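Local coordinates for penicillin-binding protein 1A (Mycobacterium tuberculosis, PDB 5CXW) that cross-links peptidoglycan through this penicillin-sensitive transpeptidase domain, caught here acylated by penicillin V, while the full-length enzyme also polymerises glycan strands, at residues A170-H174 / H187-E191; Q175-A179 / S216-T220; S97-A103 / S150-Y155. All coordinates share one frame; numbering follows the deposited sequence. Where two conformers were deposited one is given.

Contact 1: A170-H174 / H187-E191; sequences ADAAH and HTLSE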
loop_
_atom_site.group_PDB
_atom_site.type_symbol
_atom_site.label_atom_id
_atom_site.label_comp_id
_atom_site.label_asym_id
_atom_site.label_seq_id
_atom_site.Cartn_x
_atom_site.Cartn_y
_atom_site.Cartn_z
ATOM N N ALA A 170 -8.918 0.823 12.030
ATOM C CA ALA A 170 -7.569 0.576 12.532
ATOM C C ALA A 170 -7.334 -0.910 12.778
ATOM O O ALA A 170 -6.260 -1.430 12.455
ATOM C CB ALA A 170 -7.326 1.305 13.839
ATOM N N ASP A 171 -8.300 -1.573 13.390
ATOM C CA ASP A 171 -8.194 -3.011 13.644
ATOM C C ASP A 171 -7.979 -3.787 12.349
ATOM O O ASP A 171 -7.119 -4.662 12.274
ATOM C CB ASP A 171 -9.434 -3.542 14.378
ATOM C CG ASP A 171 -9.545 -3.044 15.810
ATOM O OD1 ASP A 171 -8.604 -2.386 16.378
ATOM O OD2 ASP A 171 -10.609 -3.294 16.437
ATOM N N ALA A 172 -8.809 -3.507 11.356
ATOM C CA ALA A 172 -8.651 -4.167 10.060
ATOM C C ALA A 172 -7.297 -3.926 9.407
ATOM O O ALA A 172 -6.657 -4.861 8.837
ATOM C CB ALA A 172 -9.773 -3.740 9.117
ATOM N N ALA A 173 -6.827 -2.671 9.483
ATOM C CA ALA A 173 -5.577 -2.309 8.861
ATOM C C ALA A 173 -4.431 -3.001 9.561
ATOM O O ALA A 173 -3.560 -3.607 8.947
ATOM C CB ALA A 173 -5.399 -0.806 8.965
ATOM N N HIS A 174 -4.441 -2.946 10.896
ATOM C CA HIS A 174 -3.444 -3.692 11.653
ATOM C C HIS A 174 -3.455 -5.201 11.384
ATOM O O HIS A 174 -2.383 -5.799 11.191
ATOM C CB HIS A 174 -3.604 -3.424 13.144
ATOM C CG HIS A 174 -3.126 -2.063 13.543
ATOM N ND1 HIS A 174 -3.764 -1.345 14.520
ATOM C CD2 HIS A 174 -2.017 -1.354 13.215
ATOM C CE1 HIS A 174 -3.116 -0.210 14.722
ATOM N NE2 HIS A 174 -2.031 -0.207 13.965
ATOM N N HIS A 187 2.882 3.850 18.464
ATOM C CA HIS A 187 1.561 3.267 18.329
ATOM C C HIS A 187 0.848 3.830 17.094
ATOM O O HIS A 187 0.364 4.942 17.113
ATOM C CB HIS A 187 0.742 3.584 19.549
ATOM C CG HIS A 187 1.354 3.048 20.819
ATOM N ND1 HIS A 187 1.071 1.793 21.310
ATOM C CD2 HIS A 187 2.243 3.597 21.670
ATOM C CE1 HIS A 187 1.749 1.600 22.432
ATOM N NE2 HIS A 187 2.491 2.672 22.652
ATOM N N THR A 188 0.857 3.079 16.027
ATOM C CA THR A 188 0.265 3.579 14.770
ATOM C C THR A 188 -1.265 3.622 14.836
ATOM O O THR A 188 -1.906 2.814 15.544
ATOM C CB THR A 188 0.673 2.747 13.567
ATOM O OG1 THR A 188 0.277 1.366 13.775
ATOM C CG2 THR A 188 2.205 2.847 13.326
ATOM N N LEU A 189 -1.836 4.523 14.048
ATOM C CA LEU A 189 -3.290 4.635 13.903
ATOM C C LEU A 189 -3.979 4.919 15.275
ATOM O O LEU A 189 -5.032 4.376 15.582
ATOM C CB LEU A 189 -3.889 3.385 13.251
ATOM C CG LEU A 189 -3.152 2.798 12.057
ATOM C CD1 LEU A 189 -3.915 1.635 11.495
ATOM C CD2 LEU A 189 -2.994 3.862 11.001
ATOM N N SER A 190 -3.344 5.797 16.043
ATOM C CA SER A 190 -3.718 6.125 17.424
ATOM C C SER A 190 -3.619 7.644 17.566
ATOM O O SER A 190 -2.533 8.221 17.444
ATOM C CB SER A 190 -2.753 5.425 18.399
ATOM O OG SER A 190 -3.021 5.786 19.736
ATOM N N GLU A 191 -4.726 8.298 17.888
ATOM C CA GLU A 191 -4.716 9.749 17.963
ATOM C C GLU A 191 -3.796 10.246 19.057
ATOM O O GLU A 191 -2.958 11.154 18.816
ATOM C CB GLU A 191 -6.126 10.317 18.111
ATOM C CG GLU A 191 -6.165 11.857 17.993
ATOM C CD GLU A 191 -5.513 12.480 16.711
ATOM O OE1 GLU A 191 -5.302 11.817 15.656
ATOM O OE2 GLU A 191 -5.169 13.696 16.795
#

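Contact 2: Q175-A179 / S216-T220; sequences QAGIA and SAYAT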
loop_
_atom_site.group_PDB
_atom_site.type_symbol
_atom_site.label_atom_id
_atom_site.label_comp_id
_atom_site.label_asym_id
_atom_site.label_seq_id
_atom_site.Cartn_x
_atom_site.Cartn_y
_atom_site.Cartn_z
ATOM N N GLN A 175 -4.622 -5.784 11.320
ATOM C CA GLN A 175 -4.760 -7.218 11.046
ATOM C C GLN A 175 -4.259 -7.571 9.644
ATOM O O GLN A 175 -3.642 -8.601 9.462
ATOM C CB GLN A 175 -6.209 -7.631 11.276
ATOM C CG GLN A 175 -6.572 -7.630 12.781
ATOM C CD GLN A 175 -8.063 -7.678 13.013
ATOM O OE1 GLN A 175 -8.801 -7.796 12.068
ATOM N NE2 GLN A 175 -8.514 -7.578 14.282
ATOM N N ALA A 176 -4.448 -6.674 8.686
ATOM C CA ALA A 176 -3.952 -6.884 7.309
ATOM C C ALA A 176 -2.446 -6.846 7.192
ATOM O O ALA A 176 -1.913 -7.394 6.238
ATOM C CB ALA A 176 -4.574 -5.873 6.356
ATOM N N GLY A 177 -1.767 -6.244 8.205
ATOM C CA GLY A 177 -0.317 -6.093 8.221
ATOM C C GLY A 177 0.198 -4.695 8.315
ATOM O O GLY A 177 1.423 -4.516 8.216
ATOM N N ILE A 178 -0.639 -3.667 8.491
ATOM C CA ILE A 178 -0.109 -2.338 8.815
ATOM C C ILE A 178 0.541 -2.449 10.163
ATOM O O ILE A 178 -0.100 -2.833 11.139
ATOM C CB ILE A 178 -1.173 -1.225 8.756
ATOM C CG1 ILE A 178 -1.868 -1.150 7.374
ATOM C CG2 ILE A 178 -0.550 0.076 9.155
ATOM C CD1 ILE A 178 -0.929 -0.896 6.202
ATOM N N ALA A 179 1.850 -2.219 10.246
ATOM C CA ALA A 179 2.556 -2.518 11.506
ATOM C C ALA A 179 2.038 -1.616 12.609
ATOM O O ALA A 179 1.626 -0.478 12.346
ATOM C CB ALA A 179 4.051 -2.300 11.362
ATOM N N SER A 216 2.699 -4.612 2.071
ATOM C CA SER A 216 2.476 -5.833 2.860
ATOM C C SER A 216 1.002 -6.067 3.114
ATOM O O SER A 216 0.495 -7.210 2.968
ATOM C CB SER A 216 3.249 -5.718 4.169
ATOM O OG SER A 216 2.969 -6.797 5.053
ATOM N N ALA A 217 0.265 -5.043 3.551
ATOM C CA ALA A 217 -1.153 -5.201 3.816
ATOM C C ALA A 217 -1.955 -5.590 2.564
ATOM O O ALA A 217 -2.867 -6.433 2.622
ATOM C CB ALA A 217 -1.741 -3.933 4.491
ATOM N N TYR A 218 -1.637 -4.976 1.447
ATOM C CA TYR A 218 -2.291 -5.320 0.163
ATOM C C TYR A 218 -1.862 -6.748 -0.294
ATOM O O TYR A 218 -2.671 -7.510 -0.852
ATOM C CB TYR A 218 -2.011 -4.293 -0.894
ATOM C CG TYR A 218 -2.865 -3.060 -0.897
ATOM C CD1 TYR A 218 -3.121 -2.331 0.282
ATOM C CD2 TYR A 218 -3.407 -2.555 -2.086
ATOM C CE1 TYR A 218 -3.877 -1.161 0.252
ATOM C CE2 TYR A 218 -4.097 -1.384 -2.130
ATOM C CZ TYR A 218 -4.335 -0.680 -0.964
ATOM O OH TYR A 218 -5.072 0.520 -0.974
ATOM N N ALA A 219 -0.625 -7.171 0.073
ATOM C CA ALA A 219 -0.201 -8.578 -0.170
ATOM C C ALA A 219 -1.126 -9.557 0.566
ATOM O O ALA A 219 -1.499 -10.597 0.037
ATOM C CB ALA A 219 1.263 -8.763 0.157
ATOM N N THR A 220 -1.554 -9.207 1.777
ATOM C CA THR A 220 -2.443 -10.056 2.528
ATOM C C THR A 220 -3.772 -10.215 1.785
ATOM O O THR A 220 -4.354 -11.323 1.729
ATOM C CB THR A 220 -2.638 -9.472 3.948
ATOM O OG1 THR A 220 -1.376 -9.466 4.623
ATOM C CG2 THR A 220 -3.642 -10.242 4.773
HETATM O O HOH W 1 3.527 -5.990 7.525
#

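Contact 3: S97-A103 / S150-Y155; sequences SSFKVFA and SLNTSY. With 35P ((2R,4S)-5,5-dimethyl-2-{(1R)-2-oxo-1-[(phenoxyacetyl)amino]ethyl}-1,3-thiazolidine-4-carboxylic acid), chain C.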
loop_
_atom_site.group_PDB
_atom_site.type_symbol
_atom_site.label_atom_id
_atom_site.label_comp_id
_atom_site.label_asym_id
_atom_site.label_seq_id
_atom_site.Cartn_x
_atom_site.Cartn_y
_atom_site.Cartn_z
ATOM N N SER A 97 -6.562 8.231 0.294
ATOM C CA SER A 97 -7.641 7.301 -0.017
ATOM C C SER A 97 -7.186 5.870 -0.196
ATOM O O SER A 97 -8.049 4.984 -0.266
ATOM C CB SER A 97 -8.351 7.718 -1.271
ATOM O OG SER A 97 -9.012 8.986 -1.085
ATOM N N SER A 98 -5.883 5.602 -0.238
ATOM C CA SER A 98 -5.439 4.219 -0.334
ATOM C C SER A 98 -5.791 3.459 0.942
ATOM O O SER A 98 -5.823 2.218 0.946
ATOM C CB SER A 98 -3.962 4.113 -0.682
ATOM O OG SER A 98 -3.110 4.649 0.305
ATOM N N PHE A 99 -6.082 4.199 2.026
ATOM C CA PHE A 99 -6.414 3.570 3.282
ATOM C C PHE A 99 -7.893 3.125 3.322
ATOM O O PHE A 99 -8.279 2.323 4.227
ATOM C CB PHE A 99 -6.147 4.514 4.450
ATOM C CG PHE A 99 -5.523 3.812 5.625
ATOM C CD1 PHE A 99 -4.226 3.382 5.535
ATOM C CD2 PHE A 99 -6.225 3.557 6.781
ATOM C CE1 PHE A 99 -3.634 2.704 6.548
ATOM C CE2 PHE A 99 -5.601 2.894 7.834
ATOM C CZ PHE A 99 -4.324 2.460 7.707
ATOM N N LYS A 100 -8.721 3.565 2.350
ATOM C CA LYS A 100 -10.125 3.218 2.369
ATOM C C LYS A 100 -10.378 1.709 2.333
ATOM O O LYS A 100 -11.440 1.239 2.783
ATOM C CB LYS A 100 -10.899 3.852 1.178
ATOM C CG LYS A 100 -11.052 5.348 1.302
ATOM C CD LYS A 100 -11.710 5.990 0.105
ATOM C CE LYS A 100 -11.729 7.474 0.331
ATOM N NZ LYS A 100 -12.175 8.134 -0.846
ATOM N N VAL A 101 -9.471 0.971 1.701
ATOM C CA VAL A 101 -9.632 -0.480 1.553
ATOM C C VAL A 101 -9.757 -1.120 2.906
ATOM O O VAL A 101 -10.421 -2.141 3.047
ATOM C CB VAL A 101 -8.528 -1.172 0.698
ATOM C CG1 VAL A 101 -8.424 -0.521 -0.641
ATOM C CG2 VAL A 101 -7.200 -1.236 1.439
ATOM N N PHE A 102 -9.150 -0.524 3.946
ATOM C CA PHE A 102 -9.255 -1.139 5.284
ATOM C C PHE A 102 -10.603 -0.898 5.920
ATOM O O PHE A 102 -11.063 -1.735 6.711
ATOM C CB PHE A 102 -8.074 -0.685 6.182
ATOM C CG PHE A 102 -6.776 -0.982 5.541
ATOM C CD1 PHE A 102 -6.461 -2.293 5.180
ATOM C CD2 PHE A 102 -5.888 0.007 5.213
ATOM C CE1 PHE A 102 -5.280 -2.591 4.513
ATOM C CE2 PHE A 102 -4.695 -0.298 4.546
ATOM C CZ PHE A 102 -4.397 -1.599 4.181
ATOM N N ALA A 103 -11.241 0.228 5.598
ATOM C CA ALA A 103 -12.637 0.411 5.983
ATOM C C ALA A 103 -13.522 -0.614 5.304
ATOM O O ALA A 103 -14.486 -1.133 5.864
ATOM C CB ALA A 103 -13.138 1.802 5.719
ATOM N N SER A 150 -13.721 6.782 -5.397
ATOM C CA SER A 150 -13.003 7.283 -4.234
ATOM C C SER A 150 -13.742 8.426 -3.549
ATOM O O SER A 150 -13.251 9.540 -3.430
ATOM C CB SER A 150 -11.560 7.620 -4.565
ATOM O OG SER A 150 -10.813 7.485 -3.351
ATOM N N LEU A 151 -14.971 8.102 -3.163
ATOM C CA LEU A 151 -15.799 9.105 -2.513
ATOM C C LEU A 151 -15.513 9.201 -1.028
ATOM O O LEU A 151 -15.827 8.279 -0.288
ATOM C CB LEU A 151 -17.267 8.837 -2.799
ATOM C CG LEU A 151 -17.593 8.735 -4.304
ATOM C CD1 LEU A 151 -19.067 8.358 -4.438
ATOM C CD2 LEU A 151 -17.264 9.989 -5.027
ATOM N N ASN A 152 -14.954 10.317 -0.589
ATOM C CA ASN A 152 -14.653 10.561 0.836
ATOM C C ASN A 152 -15.923 10.514 1.685
ATOM O O ASN A 152 -15.923 9.988 2.806
ATOM C CB ASN A 152 -14.009 11.903 1.041
ATOM C CG ASN A 152 -12.571 11.948 0.639
ATOM O OD1 ASN A 152 -12.016 11.049 -0.016
ATOM N ND2 ASN A 152 -11.919 13.086 1.030
ATOM N N THR A 153 -16.991 11.116 1.174
ATOM C CA THR A 153 -18.214 11.270 1.972
ATOM C C THR A 153 -18.789 9.861 2.248
ATOM O O THR A 153 -19.139 9.509 3.401
ATOM C CB THR A 153 -19.219 12.123 1.217
ATOM O OG1 THR A 153 -19.436 11.532 -0.054
ATOM C CG2 THR A 153 -18.747 13.566 1.077
ATOM N N SER A 154 -18.861 9.031 1.211
ATOM C CA SER A 154 -19.444 7.701 1.351
ATOM C C SER A 154 -18.633 6.844 2.319
ATOM O O SER A 154 -19.184 6.110 3.148
ATOM C CB SER A 154 -19.402 7.025 -0.024
ATOM O OG SER A 154 -20.099 7.782 -1.017
ATOM N N TYR A 155 -17.308 6.944 2.222
ATOM C CA TYR A 155 -16.404 6.135 3.076
ATOM C C TYR A 155 -16.460 6.636 4.534
ATOM O O TYR A 155 -16.283 5.853 5.454
ATOM C CB TYR A 155 -14.973 5.987 2.461
ATOM C CG TYR A 155 -15.018 4.693 1.684
ATOM C CD1 TYR A 155 -15.675 4.595 0.454
ATOM C CD2 TYR A 155 -14.537 3.539 2.227
ATOM C CE1 TYR A 155 -15.843 3.362 -0.193
ATOM C CE2 TYR A 155 -14.685 2.299 1.636
ATOM C CZ TYR A 155 -15.339 2.198 0.420
ATOM O OH TYR A 155 -15.553 0.977 -0.144
HETATM C C24 35P C . -8.788 18.208 -0.820
HETATM C C23 35P C . -8.264 19.485 -1.003
HETATM C C22 35P C . -7.073 19.655 -1.672
HETATM C C21 35P C . -6.379 18.569 -2.185
HETATM C C20 35P C . -6.879 17.295 -2.022
HETATM C C19 35P C . -8.106 17.111 -1.341
HETATM O O1 35P C . -8.675 15.875 -1.155
HETATM C C2 35P C . -8.156 14.766 -1.883
HETATM C C3 35P C . -9.109 13.611 -1.750
HETATM O O18 35P C . -10.297 13.817 -1.544
HETATM N N4 35P C . -8.547 12.421 -1.900
HETATM C C5 35P C . -9.334 11.198 -1.866
HETATM C C6 35P C . -8.428 10.104 -1.474
HETATM O O17 35P C . -7.183 10.131 -1.568
HETATM C C8 35P C . -10.003 10.806 -3.257
HETATM N N7 35P C . -9.047 9.865 -3.768
HETATM S S11 35P C . -10.164 11.992 -4.479
HETATM C C10 35P C . -8.981 11.389 -5.589
HETATM C C12 35P C . -8.119 12.529 -6.131
HETATM C C15 35P C . -9.570 10.681 -6.780
HETATM C C9 35P C . -8.133 10.453 -4.719
HETATM C C13 35P C . -7.327 9.368 -5.361
HETATM O O14 35P C . -7.856 8.214 -5.388
HETATM O O16 35P C . -6.186 9.668 -5.772
#

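Contact 1: A170-H174 / H187-E191
Ala170 and Leu189 mark the closest backbone approach, 6.1 Å between their CA atoms, where one side of helix 165-176 faces a loop without regular secondary structure. Leu189 adopts a left-handed backbone conformation, and its CB points at the helix. Its methyl CD1 lies 3.8 Å from Ala173 CB and rests over one face of the His174 imidazole in a CH-pi contact, 3.8 Å from the ring centroid and displaced toward the NE2 and CE1 rim. Leu189 CB meets Ala170 CB at 4.1 Å. His174 CG lies beside its backbone N, anti to the carbonyl carbon (chi1 -74°), which swings the imidazole out to Thr188. The ring is fixed at its edge: His174 NE2 donates to Thr188 OG1 over 2.8 Å, with 161° at the hydrogen and the oxygen 7° out of the ring plane. That hydroxyl also hydrogen-bonds Ala179 O, a carbonyl that can only accept, so Thr188 OG1 relays from imidazole to backbone. One methyl over the face and one bond at the edge together restrict the tilt of the ring. Away from the penicillin site, this is helix-to-loop packing within the transpeptidase domain, a returning loop that plugs Leu189 against Ala170, Ala173 and His174 of helix 165-176.

Contact 2: Q175-A179 / S216-T220
Gly177 and Ala217 stand 4.6 Å apart at CA, a close approach between the C-terminal end of helix 165-176 and the flank of helix 211-222. Gly177, with positive phi, leaves helical geometry and makes two bonds back into the last turn of its helix, while the carbonyl just before it is turned to the neighbouring helix. Ala176 O is gripped there twice. Thr220 OG1 donates to it over 2.7 Å, at a C=O...donor angle of 155° and tilted 21° from the carbonyl plane; with chi1 at -63° the hydroxyl, rather than the methyl CG2, makes the closer approach to this oxygen. The CA-H of Ala217 adds a CH...O contact, its CA lying 3.4 Å from Ala176 O.

The apolar part centres on one methyl group. Ala217 CB meets Ala176 CB at 3.9 Å and, from another direction, the tip of Ile178, whose CD1 lies 3.6 Å away although its CB points away from helix 211-222; CG1 and CD1 fold back. A water bridges the polar rim: it donates to Gly177 O at 2.7 Å and hydrogen-bonds Ser216 OG. Beyond the two segments, Phe102 packs on both Ala176 and Ala217, and Asp213 receives the N-H of Ala179. Tyr218, on the far side of helix 211-222, touches Val309 and Tyr311 of strand 303-312, so this helix lies between the central antiparallel sheet and helix 165-176. The arrangement is a Schellman motif whose helix end docks on a second helix through a threonine hydroxyl.

Contact 3: S97-A103 / S150-Y155
The Tyr155 ring takes Ala103 CB at its edge, 4.1 Å from CD2, and has Leu151 O of its own helical turn in its plane at the rim. The aliphatic part of Lys100 crosses one face near the CG-CD2 side, with CB 3.8 Å from Tyr155 CD2 and CD above CG. The ring's hydroxyl hydrogen-bonds Ile143 O. Within 97-103, Phe102 presents its edge over the centre of the Phe99 face, and Val101 CG2 lies over a face of Phe102.

Beyond CG the lysine runs extended, chi2 to chi4 all near 180°, and NZ donates hydrogen bonds to Ser150 OG (2.9 Å), to Asn152 OD1 (3.0 Å), the latter on a lone pair in the carbonyl plane, and, weakly, to Ser97 OG. This spacing fits the SxxK and SxN motifs of penicillin-binding proteins, with Lys291 also hydrogen-bonding Ser150 OG, as expected of the KTG motif. Ser97, the probable acyl-ester nucleophile, is joined covalently from OG to C6 of the opened penicillin (1.3 Å). Ser97 N donates to ligand O17 (2.7 Å, 138° at the hydrogen), consistent with an oxyanion hole. Thiazolidine N7 donates to both Ser97 OG and Ser150 OG. Asn152 ND2 donates weakly to O18 of the phenoxyacetamide.

Following the chain from the N terminus, contact 3 closes first, bringing 150-155 back to 97-103 across 46 intervening residues, before either other contact opens. The first segments of contacts 1 and 2 adjoin, 170-174 within helix 165-176 and 175-179 running out of its C-terminal end, and the two contacts cross: 187-191 returns after 12 residues, inside the 36-residue span that brings 216-220 back. Segment 97-103 touches both other contacts. Phe99 reaches Leu189 of contact 1 (CZ to CD2, 3.8 Å), and Phe102 CZ packs 3.5 Å from Ala217 CB of contact 2. Tyr218 OH probably hydrogen-bonds Ser98 O (2.7 Å), directly following the acylated serine, thereby tying helix 211-222 to the active-site segment.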